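Local coordinates for gentamicin resistance protein (Enterococcus gallinarum, PDB 6CTZ) that probably confers gentamicin and kanamycin resistance by transferring a phosphate from a guanosine nucleotide to the 2'' hydroxyl of aminoglycosides, at residues 268-271 against 272-276. The protein carries 2 engineered substitutions. Numbering follows the deposited sequence.
With KAN (kanamycin a), chain E.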
ATOM      1  N   SER A 268      10.122  -9.778   0.955  1.00 21.86           N
ATOM      2  CA  SER A 268       8.736 -10.127   0.974  1.00 22.96           C
ATOM      3  C   SER A 268       8.207 -10.431  -0.418  1.00 23.53           C
ATOM      4  O   SER A 268       7.447 -11.332  -0.582  1.00 24.76           O
ATOM      5  CB  SER A 268       7.901  -9.015   1.562  1.00 22.67           C
ATOM      6  OG  SER A 268       8.070  -8.909   2.931  1.00 24.86           O
ATOM      7  N   TYR A 269       8.626  -9.660  -1.388  1.00 23.77           N
ATOM      8  CA  TYR A 269       8.212  -9.867  -2.769  1.00 24.30           C
ATOM      9  C   TYR A 269       8.694 -11.216  -3.283  1.00 25.70           C
ATOM     10  O   TYR A 269       7.937 -11.951  -3.924  1.00 26.50           O
ATOM     11  CB  TYR A 269       8.761  -8.731  -3.627  1.00 22.74           C
ATOM     12  CG  TYR A 269       8.292  -8.747  -5.061  1.00 22.87           C
ATOM     13  CD1 TYR A 269       6.966  -8.477  -5.383  1.00 23.56           C
ATOM     14  CD2 TYR A 269       9.179  -9.007  -6.095  1.00 23.55           C
ATOM     15  CE1 TYR A 269       6.535  -8.479  -6.694  1.00 23.67           C
ATOM     16  CE2 TYR A 269       8.754  -9.009  -7.415  1.00 25.11           C
ATOM     17  CZ  TYR A 269       7.433  -8.746  -7.709  1.00 25.26           C
ATOM     18  OH  TYR A 269       7.014  -8.746  -9.020  1.00 27.19           O
ATOM     19  N   LEU A 270       9.950 -11.565  -2.995  1.00 25.69           N
ATOM     20  CA  LEU A 270      10.458 -12.880  -3.366  1.00 27.51           C
ATOM     21  C   LEU A 270       9.687 -13.992  -2.664  1.00 28.51           C
ATOM     22  O   LEU A 270       9.362 -15.012  -3.280  1.00 29.63           O
ATOM     23  CB  LEU A 270      11.950 -12.968  -3.050  1.00 28.93           C
ATOM     24  CG  LEU A 270      12.594 -14.331  -3.290  1.00 30.02           C
ATOM     25  CD1 LEU A 270      12.361 -14.784  -4.725  1.00 31.05           C
ATOM     26  CD2 LEU A 270      14.070 -14.249  -2.977  1.00 31.21           C
ATOM     27  N   LEU A 271       9.379 -13.815  -1.374  1.00 29.16           N
ATOM     28  CA  LEU A 271       8.638 -14.846  -0.650  1.00 31.02           C
ATOM     29  C   LEU A 271       7.267 -15.089  -1.269  1.00 32.31           C
ATOM     30  O   LEU A 271       6.782 -16.227  -1.295  1.00 32.16           O
ATOM     31  CB  LEU A 271       8.510 -14.467   0.822  1.00 31.34           C
ATOM     32  CG  LEU A 271       9.729 -14.804   1.676  1.00 31.79           C
ATOM     33  CD1 LEU A 271       9.587 -14.178   3.042  1.00 32.08           C
ATOM     34  CD2 LEU A 271       9.882 -16.312   1.790  1.00 32.19           C
ATOM     35  N   GLU A 272       6.622 -14.032  -1.766  1.00 33.58           N
ATOM     36  CA  GLU A 272       5.346 -14.201  -2.454  1.00 34.32           C
ATOM     37  C   GLU A 272       5.513 -15.024  -3.724  1.00 33.78           C
ATOM     38  O   GLU A 272       4.664 -15.866  -4.042  1.00 33.50           O
ATOM     39  CB  GLU A 272       4.738 -12.837  -2.777  1.00 35.89           C
ATOM     40  CG  GLU A 272       4.275 -12.051  -1.565  1.00 38.73           C
ATOM     41  CD  GLU A 272       2.925 -12.507  -1.041  1.00 40.91           C
ATOM     42  OE1 GLU A 272       2.554 -12.078   0.074  1.00 42.43           O
ATOM     43  OE2 GLU A 272       2.233 -13.279  -1.739  1.00 41.29           O
ATOM     44  N   GLY A 273       6.602 -14.797  -4.463  1.00 32.82           N
ATOM     45  CA  GLY A 273       6.860 -15.605  -5.645  1.00 32.92           C
ATOM     46  C   GLY A 273       7.141 -17.056  -5.306  1.00 32.80           C
ATOM     47  O   GLY A 273       6.708 -17.965  -6.021  1.00 33.38           O
ATOM     48  N   LEU A 274       7.866 -17.294  -4.212  1.00 32.47           N
ATOM     49  CA  LEU A 274       8.111 -18.664  -3.769  1.00 32.82           C
ATOM     50  C   LEU A 274       6.813 -19.347  -3.359  1.00 35.23           C
ATOM     51  O   LEU A 274       6.593 -20.521  -3.680  1.00 35.37           O
ATOM     52  CB  LEU A 274       9.111 -18.657  -2.613  1.00 32.13           C
ATOM     53  CG  LEU A 274      10.551 -18.316  -2.993  1.00 31.29           C
ATOM     54  CD1 LEU A 274      11.360 -17.950  -1.758  1.00 31.82           C
ATOM     55  CD2 LEU A 274      11.194 -19.478  -3.722  1.00 31.24           C
ATOM     56  N   ARG A 275       5.939 -18.623  -2.654  1.00 37.31           N
ATOM     57  CA  ARG A 275       4.646 -19.178  -2.269  1.00 39.67           C
ATOM     58  C   ARG A 275       3.807 -19.518  -3.496  1.00 40.25           C
ATOM     59  O   ARG A 275       3.089 -20.526  -3.508  1.00 40.81           O
ATOM     60  CB  ARG A 275       3.907 -18.177  -1.383  1.00 40.92           C
ATOM     61  CG  ARG A 275       3.146 -18.800  -0.231  0.69 41.98           C
ATOM     62  CD  ARG A 275       3.583 -18.180   1.084  0.93 42.81           C
ATOM     63  NE  ARG A 275       3.465 -16.726   1.062  0.51 43.20           N
ATOM     64  CZ  ARG A 275       4.147 -15.908   1.857  0.34 43.84           C
ATOM     65  NH1 ARG A 275       5.010 -16.401   2.738  0.67 44.02           N
ATOM     66  NH2 ARG A 275       3.976 -14.596   1.766  1.00 44.25           N
ATOM     67  N   ALA A 276       3.891 -18.692  -4.539  1.00 40.87           N
ATOM     68  CA  ALA A 276       3.142 -18.916  -5.769  1.00 41.92           C
ATOM     69  C   ALA A 276       3.800 -19.930  -6.694  1.00 42.64           C
ATOM     70  O   ALA A 276       3.185 -20.312  -7.696  1.00 42.83           O
ATOM     71  CB  ALA A 276       2.949 -17.594  -6.517  1.00 42.22           C
TER
HETATM   72  C1  KAN E 404       7.182  -4.919  -6.038  1.00 19.28           C
HETATM   73  C2  KAN E 404       8.701  -5.021  -5.898  1.00 21.22           C
HETATM   74  C3  KAN E 404       9.363  -4.046  -6.848  1.00 23.66           C
HETATM   75  C4  KAN E 404       8.910  -4.404  -8.255  1.00 24.99           C
HETATM   76  C5  KAN E 404       7.390  -4.341  -8.375  1.00 25.25           C
HETATM   77  C6  KAN E 404       6.915  -4.783  -9.756  1.00 28.14           C
HETATM   78  C7  KAN E 404       3.353  -2.065  -3.738  1.00 10.92           C
HETATM   79  C8  KAN E 404       3.351  -3.578  -3.944  1.00 11.34           C
HETATM   80  C9  KAN E 404       4.772  -4.071  -4.238  1.00 13.46           C
HETATM   81  C10 KAN E 404       5.386  -3.350  -5.439  1.00 14.43           C
HETATM   82  C11 KAN E 404       5.319  -1.834  -5.245  1.00 14.60           C
HETATM   83  C12 KAN E 404       3.893  -1.367  -4.980  1.00 12.68           C
HETATM   84  C13 KAN E 404       2.289  -5.449  -2.815  1.00 13.67           C
HETATM   85  C14 KAN E 404       1.110  -5.597  -1.867  1.00 14.98           C
HETATM   86  C15 KAN E 404       1.596  -5.343  -0.437  1.00 16.52           C
HETATM   87  C16 KAN E 404       2.742  -6.293  -0.111  1.00 17.65           C
HETATM   88  C17 KAN E 404       3.832  -6.163  -1.158  1.00 18.07           C
HETATM   89  C18 KAN E 404       4.911  -7.204  -0.902  1.00 21.09           C
HETATM   90  N1  KAN E 404       5.464  -4.747  -9.770  1.00 29.41           N
HETATM   91  N2  KAN E 404       5.847  -1.128  -6.408  1.00 17.34           N
HETATM   92  N3  KAN E 404       1.997  -1.613  -3.434  1.00 11.54           N
HETATM   93  N4  KAN E 404       0.533  -5.500   0.548  1.00 19.29           N
HETATM   94  O5  KAN E 404       6.722  -5.124  -7.378  1.00 22.00           O
HETATM   95  O6  KAN E 404       9.062  -4.711  -4.549  1.00 22.82           O
HETATM   96  O7  KAN E 404      10.789  -4.135  -6.759  1.00 25.13           O
HETATM   97  O8  KAN E 404       9.501  -3.487  -9.178  1.00 26.69           O
HETATM   98  O9  KAN E 404       6.782  -3.634  -5.553  1.00 16.85           O
HETATM   99  O10 KAN E 404       4.729  -5.477  -4.532  1.00 15.58           O
HETATM  100  O11 KAN E 404       2.836  -4.134  -2.726  1.00 12.22           O
HETATM  101  O12 KAN E 404       3.291  -6.393  -2.448  1.00 16.04           O
HETATM  102  O13 KAN E 404       0.093  -4.678  -2.276  1.00 17.45           O
HETATM  103  O14 KAN E 404       3.327  -6.002   1.170  1.00 19.06           O
HETATM  104  O15 KAN E 404       5.937  -7.070  -1.890  0.65 22.46           O
HETATM  105  O   HOH W   1       5.691 -12.258   1.786  1.00 36.90           O
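Ser268 O accepts a hydrogen bond from Glu272 N, and Tyr269 O from Gly273 N, in the regular i to i+4 pattern of one continuous helix. In the next two bonds, Leu274 N lies 2.9 Å from Leu270 O, and Arg275 N is equally close to Leu271 O. Ser268 O has a second partner, a water that donates to it over 3.1 Å and weakly accepts from Arg275 NH2. The Arg275 chain bends at chi2 and chi3 and folds back, which lays one face of its guanidinium over Leu271 O. Glu272 OE1 meets the edge of that guanidinium in its plane, as a salt bridge with a weak, 3.4 Å hydrogen bond from Arg275 NH2. This is the last part of helix 251-276 in an aminoglycoside phosphotransferase of the protein-kinase-like clan. The helix lends Asp265, Gln266 and Tyr269 to the kanamycin pocket, and Tyr269 is the one within this contact. With chi1 at -174° its ring swings out opposite the backbone N and turns one face to a sugar ring of kanamycin. C2 of the drug lies 3.8 Å above the plane of the Tyr269 ring, over its middle. Glu284 of helix 279-296 hydrogen-bonds the Tyr269 hydroxyl. On the apolar side, Leu274 CD1 touches Leu270 CG at 4.1 Å and Leu271 CD2 at 4.2 Å. Val156 packs against all three leucines, and Leu271 also rests on helix 141-155.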